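Local coordinates for alcohol oxidase (Myceliophthora thermophila, PDB 6F74), which binds FAD as a VAO-type flavoprotein and probably oxidises alcohol groups with molecular oxygen as the electron acceptor, at residues 333-338 against 449-454; 453-458 against 498-503. All coordinates share one frame; numbering follows the deposited sequence.

Helix 448-458 is common to both contacts: its first half meets helix 328-346 in contact 1, and its last turns lie on strand 498-503 in contact 2. The contact centres are 9 Å apart, and Glu453 and Ala454 belong to both. His338 joins them directly, with its NE2 3.6 Å from CE of Met500, while CA of Ala335 is 4.0 Å from CG1 of Ile455. Contact 1 lies away from the FAD site. Contact 2 is nearer: the Met500 side chain is about 10 Å from that of Tyr540 and about 12 Å from that of His246, both FAD-binding, which places Met500 in the surroundings of the pocket.

Contact 1 of 2, residues 333-338 against 449-454; sequences AIAVLH and NKVREA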
ATOM      1  N   ALA A 333      -5.151 -20.362 -20.355  1.00 23.17           N
ATOM      2  CA  ALA A 333      -3.919 -19.678 -20.724  1.00 22.83           C
ATOM      3  C   ALA A 333      -3.378 -18.843 -19.570  1.00 22.38           C
ATOM      4  O   ALA A 333      -2.182 -18.756 -19.404  1.00 22.25           O
ATOM      5  CB  ALA A 333      -4.153 -18.806 -21.946  1.00 22.76           C
ATOM      6  N   ILE A 334      -4.265 -18.252 -18.770  1.00 22.19           N
ATOM      7  CA  ILE A 334      -3.872 -17.475 -17.587  1.00 21.79           C
ATOM      8  C   ILE A 334      -3.262 -18.398 -16.525  1.00 21.93           C
ATOM      9  O   ILE A 334      -2.248 -18.054 -15.888  1.00 21.71           O
ATOM     10  CB  ILE A 334      -5.061 -16.650 -17.038  1.00 21.63           C
ATOM     11  CG1 ILE A 334      -5.350 -15.529 -18.043  1.00 21.48           C
ATOM     12  CG2 ILE A 334      -4.740 -16.061 -15.668  1.00 21.29           C
ATOM     13  CD1 ILE A 334      -6.568 -14.685 -17.761  1.00 21.41           C
ATOM     14  N   ALA A 335      -3.854 -19.572 -16.365  1.00 22.37           N
ATOM     15  CA  ALA A 335      -3.277 -20.589 -15.510  1.00 22.64           C
ATOM     16  C   ALA A 335      -1.863 -20.966 -15.983  1.00 22.72           C
ATOM     17  O   ALA A 335      -0.949 -20.967 -15.182  1.00 22.66           O
ATOM     18  CB  ALA A 335      -4.172 -21.812 -15.449  1.00 23.20           C
ATOM     19  N   VAL A 336      -1.702 -21.247 -17.280  1.00 22.89           N
ATOM     20  CA  VAL A 336      -0.391 -21.574 -17.858  1.00 23.01           C
ATOM     21  C   VAL A 336       0.606 -20.448 -17.617  1.00 22.60           C
ATOM     22  O   VAL A 336       1.735 -20.692 -17.244  1.00 22.71           O
ATOM     23  CB  VAL A 336      -0.477 -21.860 -19.392  1.00 23.23           C
ATOM     24  CG1 VAL A 336       0.905 -21.883 -20.045  1.00 23.30           C
ATOM     25  CG2 VAL A 336      -1.178 -23.184 -19.654  1.00 23.77           C
ATOM     26  N   LEU A 337       0.168 -19.216 -17.856  1.00 22.20           N
ATOM     27  CA  LEU A 337       0.995 -18.038 -17.692  1.00 21.85           C
ATOM     28  C   LEU A 337       1.497 -17.925 -16.257  1.00 21.73           C
ATOM     29  O   LEU A 337       2.671 -17.614 -16.028  1.00 21.72           O
ATOM     30  CB  LEU A 337       0.212 -16.768 -18.081  1.00 21.51           C
ATOM     31  CG  LEU A 337       0.873 -15.406 -17.827  1.00 21.16           C
ATOM     32  CD1 LEU A 337       0.447 -14.384 -18.875  1.00 21.05           C
ATOM     33  CD2 LEU A 337       0.570 -14.831 -16.435  1.00 20.87           C
ATOM     34  N   HIS A 338       0.597 -18.138 -15.299  1.00 21.70           N
ATOM     35  CA  HIS A 338       0.989 -18.146 -13.895  1.00 21.65           C
ATOM     36  C   HIS A 338       2.112 -19.165 -13.640  1.00 22.07           C
ATOM     37  O   HIS A 338       3.059 -18.866 -12.924  1.00 22.05           O
ATOM     38  CB  HIS A 338      -0.203 -18.388 -12.952  1.00 21.66           C
ATOM     39  CG  HIS A 338      -1.006 -17.154 -12.661  1.00 21.23           C
ATOM     40  ND1 HIS A 338      -1.734 -16.487 -13.618  1.00 21.07           N
ATOM     41  CD2 HIS A 338      -1.218 -16.490 -11.503  1.00 20.99           C
ATOM     42  CE1 HIS A 338      -2.333 -15.449 -13.071  1.00 20.75           C
ATOM     43  NE2 HIS A 338      -2.033 -15.424 -11.787  1.00 20.67           N
ATOM     44  N   ASN A 449      -3.492 -28.436 -12.725  1.00 26.42           N
ATOM     45  CA  ASN A 449      -4.897 -28.544 -12.333  1.00 26.68           C
ATOM     46  C   ASN A 449      -5.182 -27.742 -11.082  1.00 26.32           C
ATOM     47  O   ASN A 449      -6.209 -27.053 -11.007  1.00 26.09           O
ATOM     48  CB  ASN A 449      -5.335 -30.003 -12.183  1.00 27.63           C
ATOM     49  CG  ASN A 449      -5.461 -30.706 -13.523  1.00 28.01           C
ATOM     50  OD1 ASN A 449      -5.840 -30.082 -14.516  1.00 27.64           O
ATOM     51  ND2 ASN A 449      -5.169 -32.009 -13.555  1.00 28.79           N
ATOM     52  N   LYS A 450      -4.261 -27.774 -10.123  1.00 26.29           N
ATOM     53  CA  LYS A 450      -4.411 -26.963  -8.904  1.00 25.94           C
ATOM     54  C   LYS A 450      -4.426 -25.462  -9.184  1.00 25.08           C
ATOM     55  O   LYS A 450      -5.167 -24.699  -8.548  1.00 24.80           O
ATOM     56  CB  LYS A 450      -3.320 -27.297  -7.889  1.00 26.13           C
ATOM     57  CG  LYS A 450      -3.463 -28.675  -7.308  1.00 27.05           C
ATOM     58  CD  LYS A 450      -2.401 -28.992  -6.299  1.00 27.32           C
ATOM     59  CE  LYS A 450      -2.503 -30.456  -5.906  1.00 28.35           C
ATOM     60  NZ  LYS A 450      -1.457 -30.769  -4.918  1.00 28.69           N
ATOM     61  N   VAL A 451      -3.607 -25.060 -10.142  1.00 24.72           N
ATOM     62  CA  VAL A 451      -3.501 -23.667 -10.526  1.00 23.98           C
ATOM     63  C   VAL A 451      -4.781 -23.270 -11.221  1.00 23.89           C
ATOM     64  O   VAL A 451      -5.412 -22.291 -10.845  1.00 23.52           O
ATOM     65  CB  VAL A 451      -2.280 -23.439 -11.435  1.00 23.76           C
ATOM     66  CG1 VAL A 451      -2.222 -22.031 -11.973  1.00 23.10           C
ATOM     67  CG2 VAL A 451      -1.008 -23.756 -10.667  1.00 23.91           C
ATOM     68  N   ARG A 452      -5.164 -24.041 -12.227  1.00 24.29           N
ATOM     69  CA  ARG A 452      -6.410 -23.812 -12.963  1.00 24.36           C
ATOM     70  C   ARG A 452      -7.639 -23.691 -12.051  1.00 24.54           C
ATOM     71  O   ARG A 452      -8.475 -22.788 -12.254  1.00 24.29           O
ATOM     72  CB  ARG A 452      -6.626 -24.890 -14.012  1.00 24.93           C
ATOM     73  CG  ARG A 452      -7.752 -24.633 -15.009  1.00 25.04           C
ATOM     74  CD  ARG A 452      -7.641 -23.271 -15.699  1.00 24.40           C
ATOM     75  NE  ARG A 452      -8.725 -23.075 -16.660  1.00 24.60           N
ATOM     76  CZ  ARG A 452      -9.984 -22.734 -16.363  1.00 24.77           C
ATOM     77  NH1 ARG A 452     -10.380 -22.533 -15.097  1.00 24.72           N
ATOM     78  NH2 ARG A 452     -10.854 -22.593 -17.356  1.00 25.03           N
ATOM     79  N   GLU A 453      -7.707 -24.540 -11.032  1.00 25.01           N
ATOM     80  CA  GLU A 453      -8.769 -24.469 -10.036  1.00 25.24           C
ATOM     81  C   GLU A 453      -8.736 -23.150  -9.208  1.00 24.58           C
ATOM     82  O   GLU A 453      -9.777 -22.544  -8.910  1.00 24.54           O
ATOM     83  CB  GLU A 453      -8.658 -25.679  -9.089  1.00 25.92           C
ATOM     84  CG  GLU A 453      -9.899 -25.828  -8.206  1.00 26.37           C
ATOM     85  CD  GLU A 453      -9.696 -26.470  -6.859  1.00 26.81           C
ATOM     86  OE1 GLU A 453      -8.640 -26.239  -6.174  1.00 26.49           O
ATOM     87  OE2 GLU A 453     -10.667 -27.211  -6.555  1.00 27.56           O
ATOM     88  N   ALA A 454      -7.542 -22.704  -8.837  1.00 24.13           N
ATOM     89  CA  ALA A 454      -7.387 -21.417  -8.159  1.00 23.51           C
ATOM     90  C   ALA A 454      -7.845 -20.249  -9.046  1.00 23.03           C
ATOM     91  O   ALA A 454      -8.615 -19.389  -8.608  1.00 22.82           O
ATOM     92  CB  ALA A 454      -5.941 -21.211  -7.740  1.00 23.20           C
TER
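Ala335 meets Val451 and Arg452 where two helices, 328-346 and 448-458, cross on one face of the seven-stranded antiparallel sheet, a layering consistent with the substrate-binding (cap) domain of VAO-type flavoproteins. The axes of the two short segments come within 8.8 Å at an angle of 122°, and the one-carbon side chain of Ala335 is consistent with this approach: its CA is 5.2 Å from CA of Arg452.

The apolar contacts centre on the methyl of Ala335, which points at the other helix. CB of Ala335 is 4.0 Å from CG1 of Val451 and 3.8 Å from CD of Arg452. Val451 uses a single branch: with CG1 anti to the backbone N (chi1 174°), that methyl also comes 3.6 Å from O of Ala335 and 4.3 Å from CB of His338. Arg452 contributes its CD methylene, brought over Ala335 by the bend at chi2 (53°).

The polar interactions run alongside this apolar patch. The guanidinium of Arg452 continues past Ala335 to the first turns of helix 328-346, where NE forms a salt bridge with Asp332 OD1 and NH2 a hydrogen bond with Lys328 O; NH1 pairs with Glu456 on its own helix. Three partners probably hold the rotation of the group; two of them, Asp332 and Lys328 O, link it to the other helix.

On the facing helix, Ile334 O accepts two hydrogen bonds, from His338 N and, at 2.8 Å, from His338 ND1; the two donors reach it from opposite faces of the carbonyl plane.

Contact 2 of 2, residues 453-458 against 498-503; sequences EAIEVV and FVMISG
Ile455 and Met500 meet beside the imidazole of His338, a flat group from helix 328-346. CD1 of Ile455 sits over one face of that ring, 3.8 Å from CE1 of His338, and CE of Met500 approaches near the NE2 edge, tilted toward the same face. From the other side of the plane CE2 of Phe498 comes 4.0 Å from CD2 of His338, the two rings steeply inclined (about 70°). Ile455 and Met500 cross at about a right angle, with CD1 of Ile455 3.9 Å from CE of Met500; the bend at chi3 (74°) turns the methionine methyl toward the helix.

Another flat group, the amide of Asn468 on the adjoining strand 467-472, bridges the other end of the contact. Its ND2 donates to Val458 O and its OD1 accepts from the hydroxyl of Ser502. OG of Ser502 and O of Val458, 3.5 Å apart, are thus each satisfied by the amide and not hydrogen-bonded to each other.

Met500 and Ser502, alternate residues of strand 498-503, present one face of the strand to a helix layer covering an antiparallel sheet, consistent with the cap domain of VAO-type flavoproteins.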
ATOM      1  N   GLU A 453      -7.707 -24.540 -11.032  1.00 25.01           N
ATOM      2  CA  GLU A 453      -8.769 -24.469 -10.036  1.00 25.24           C
ATOM      3  C   GLU A 453      -8.736 -23.150  -9.208  1.00 24.58           C
ATOM      4  O   GLU A 453      -9.777 -22.544  -8.910  1.00 24.54           O
ATOM      5  CB  GLU A 453      -8.658 -25.679  -9.089  1.00 25.92           C
ATOM      6  CG  GLU A 453      -9.899 -25.828  -8.206  1.00 26.37           C
ATOM      7  CD  GLU A 453      -9.696 -26.470  -6.859  1.00 26.81           C
ATOM      8  OE1 GLU A 453      -8.640 -26.239  -6.174  1.00 26.49           O
ATOM      9  OE2 GLU A 453     -10.667 -27.211  -6.555  1.00 27.56           O
ATOM     10  N   ALA A 454      -7.542 -22.704  -8.837  1.00 24.13           N
ATOM     11  CA  ALA A 454      -7.387 -21.417  -8.159  1.00 23.51           C
ATOM     12  C   ALA A 454      -7.845 -20.249  -9.046  1.00 23.03           C
ATOM     13  O   ALA A 454      -8.615 -19.389  -8.608  1.00 22.82           O
ATOM     14  CB  ALA A 454      -5.941 -21.211  -7.740  1.00 23.20           C
ATOM     15  N   ILE A 455      -7.366 -20.244 -10.280  1.00 22.92           N
ATOM     16  CA  ILE A 455      -7.784 -19.271 -11.296  1.00 22.60           C
ATOM     17  C   ILE A 455      -9.307 -19.278 -11.488  1.00 22.94           C
ATOM     18  O   ILE A 455      -9.904 -18.209 -11.537  1.00 22.67           O
ATOM     19  CB  ILE A 455      -7.059 -19.510 -12.639  1.00 22.59           C
ATOM     20  CG1 ILE A 455      -5.539 -19.250 -12.516  1.00 22.26           C
ATOM     21  CG2 ILE A 455      -7.639 -18.681 -13.762  1.00 22.43           C
ATOM     22  CD1 ILE A 455      -5.125 -17.876 -12.015  1.00 21.68           C
ATOM     23  N   GLU A 456      -9.926 -20.457 -11.567  1.00 23.58           N
ATOM     24  CA  GLU A 456     -11.373 -20.537 -11.737  1.00 24.02           C
ATOM     25  C   GLU A 456     -12.104 -19.793 -10.632  1.00 23.91           C
ATOM     26  O   GLU A 456     -12.963 -18.983 -10.913  1.00 23.85           O
ATOM     27  CB  GLU A 456     -11.854 -22.001 -11.787  1.00 24.83           C
ATOM     28  CG  GLU A 456     -13.323 -22.202 -12.143  1.00 25.43           C
ATOM     29  CD  GLU A 456     -13.693 -21.605 -13.488  1.00 25.33           C
ATOM     30  OE1 GLU A 456     -12.887 -21.660 -14.466  1.00 25.11           O
ATOM     31  OE2 GLU A 456     -14.783 -21.001 -13.557  1.00 25.49           O
ATOM     32  N   VAL A 457     -11.740 -20.062  -9.383  1.00 23.90           N
ATOM     33  CA  VAL A 457     -12.343 -19.371  -8.226  1.00 23.79           C
ATOM     34  C   VAL A 457     -12.073 -17.856  -8.162  1.00 23.07           C
ATOM     35  O   VAL A 457     -13.009 -17.088  -7.993  1.00 23.05           O
ATOM     36  CB  VAL A 457     -11.933 -20.013  -6.880  1.00 23.99           C
ATOM     37  CG1 VAL A 457     -12.521 -19.228  -5.694  1.00 23.85           C
ATOM     38  CG2 VAL A 457     -12.402 -21.456  -6.812  1.00 24.83           C
ATOM     39  N   VAL A 458     -10.808 -17.432  -8.261  1.00 22.54           N
ATOM     40  CA  VAL A 458     -10.491 -15.980  -8.200  1.00 21.91           C
ATOM     41  C   VAL A 458     -11.006 -15.173  -9.425  1.00 21.79           C
ATOM     42  O   VAL A 458     -11.215 -13.961  -9.316  1.00 21.45           O
ATOM     43  CB  VAL A 458      -8.995 -15.647  -7.904  1.00 21.44           C
ATOM     44  CG1 VAL A 458      -8.552 -16.286  -6.617  1.00 21.59           C
ATOM     45  CG2 VAL A 458      -8.085 -16.047  -9.051  1.00 21.42           C
ATOM     46  N   PHE A 498       6.254 -13.748  -6.959  1.00 21.09           N
ATOM     47  CA  PHE A 498       5.147 -12.873  -7.258  1.00 20.60           C
ATOM     48  C   PHE A 498       4.007 -12.988  -6.258  1.00 20.44           C
ATOM     49  O   PHE A 498       3.963 -13.896  -5.442  1.00 20.72           O
ATOM     50  CB  PHE A 498       4.647 -13.103  -8.690  1.00 20.55           C
ATOM     51  CG  PHE A 498       3.921 -14.403  -8.913  1.00 20.76           C
ATOM     52  CD1 PHE A 498       4.618 -15.547  -9.297  1.00 21.21           C
ATOM     53  CD2 PHE A 498       2.536 -14.474  -8.830  1.00 20.59           C
ATOM     54  CE1 PHE A 498       3.951 -16.733  -9.526  1.00 21.46           C
ATOM     55  CE2 PHE A 498       1.867 -15.660  -9.081  1.00 20.86           C
ATOM     56  CZ  PHE A 498       2.569 -16.792  -9.423  1.00 21.30           C
ATOM     57  N   VAL A 499       3.111 -12.006  -6.330  1.00 20.03           N
ATOM     58  CA  VAL A 499       1.921 -11.931  -5.508  1.00 19.87           C
ATOM     59  C   VAL A 499       0.697 -11.956  -6.410  1.00 19.73           C
ATOM     60  O   VAL A 499       0.696 -11.366  -7.483  1.00 19.59           O
ATOM     61  CB  VAL A 499       1.912 -10.654  -4.658  1.00 19.57           C
ATOM     62  CG1 VAL A 499       0.722 -10.655  -3.698  1.00 19.46           C
ATOM     63  CG2 VAL A 499       3.223 -10.538  -3.876  1.00 19.76           C
ATOM     64  N   MET A 500      -0.337 -12.673  -5.972  1.00 19.86           N
ATOM     65  CA  MET A 500      -1.668 -12.587  -6.595  1.00 19.78           C
ATOM     66  C   MET A 500      -2.541 -11.764  -5.677  1.00 19.56           C
ATOM     67  O   MET A 500      -2.561 -11.995  -4.456  1.00 19.64           O
ATOM     68  CB  MET A 500      -2.288 -13.964  -6.800  1.00 20.17           C
ATOM     69  CG  MET A 500      -1.535 -14.808  -7.815  1.00 20.42           C
ATOM     70  SD  MET A 500      -1.975 -16.541  -7.896  1.00 21.00           S
ATOM     71  CE  MET A 500      -3.556 -16.511  -8.709  1.00 21.03           C
ATOM     72  N   ILE A 501      -3.208 -10.770  -6.251  1.00 19.32           N
ATOM     73  CA  ILE A 501      -4.220  -9.978  -5.567  1.00 19.16           C
ATOM     74  C   ILE A 501      -5.545 -10.177  -6.298  1.00 19.31           C
ATOM     75  O   ILE A 501      -5.605 -10.112  -7.521  1.00 19.33           O
ATOM     76  CB  ILE A 501      -3.842  -8.498  -5.565  1.00 18.82           C
ATOM     77  CG1 ILE A 501      -2.538  -8.336  -4.792  1.00 18.76           C
ATOM     78  CG2 ILE A 501      -4.938  -7.645  -4.951  1.00 18.70           C
ATOM     79  CD1 ILE A 501      -2.020  -6.927  -4.664  1.00 18.51           C
ATOM     80  N   SER A 502      -6.596 -10.460  -5.542  1.00 19.47           N
ATOM     81  CA  SER A 502      -7.947 -10.620  -6.094  1.00 19.71           C
ATOM     82  C   SER A 502      -8.897  -9.806  -5.236  1.00 19.65           C
ATOM     83  O   SER A 502      -8.789  -9.810  -4.026  1.00 19.61           O
ATOM     84  CB  SER A 502      -8.344 -12.088  -6.114  1.00 20.17           C
ATOM     85  OG  SER A 502      -9.602 -12.293  -6.748  1.00 20.48           O
ATOM     86  N   GLY A 503      -9.826  -9.092  -5.847  1.00 19.67           N
ATOM     87  CA  GLY A 503     -10.730  -8.217  -5.061  1.00 19.65           C
ATOM     88  C   GLY A 503     -12.038  -7.930  -5.780  1.00 19.94           C
ATOM     89  O   GLY A 503     -12.201  -8.286  -6.946  1.00 20.13           O
TER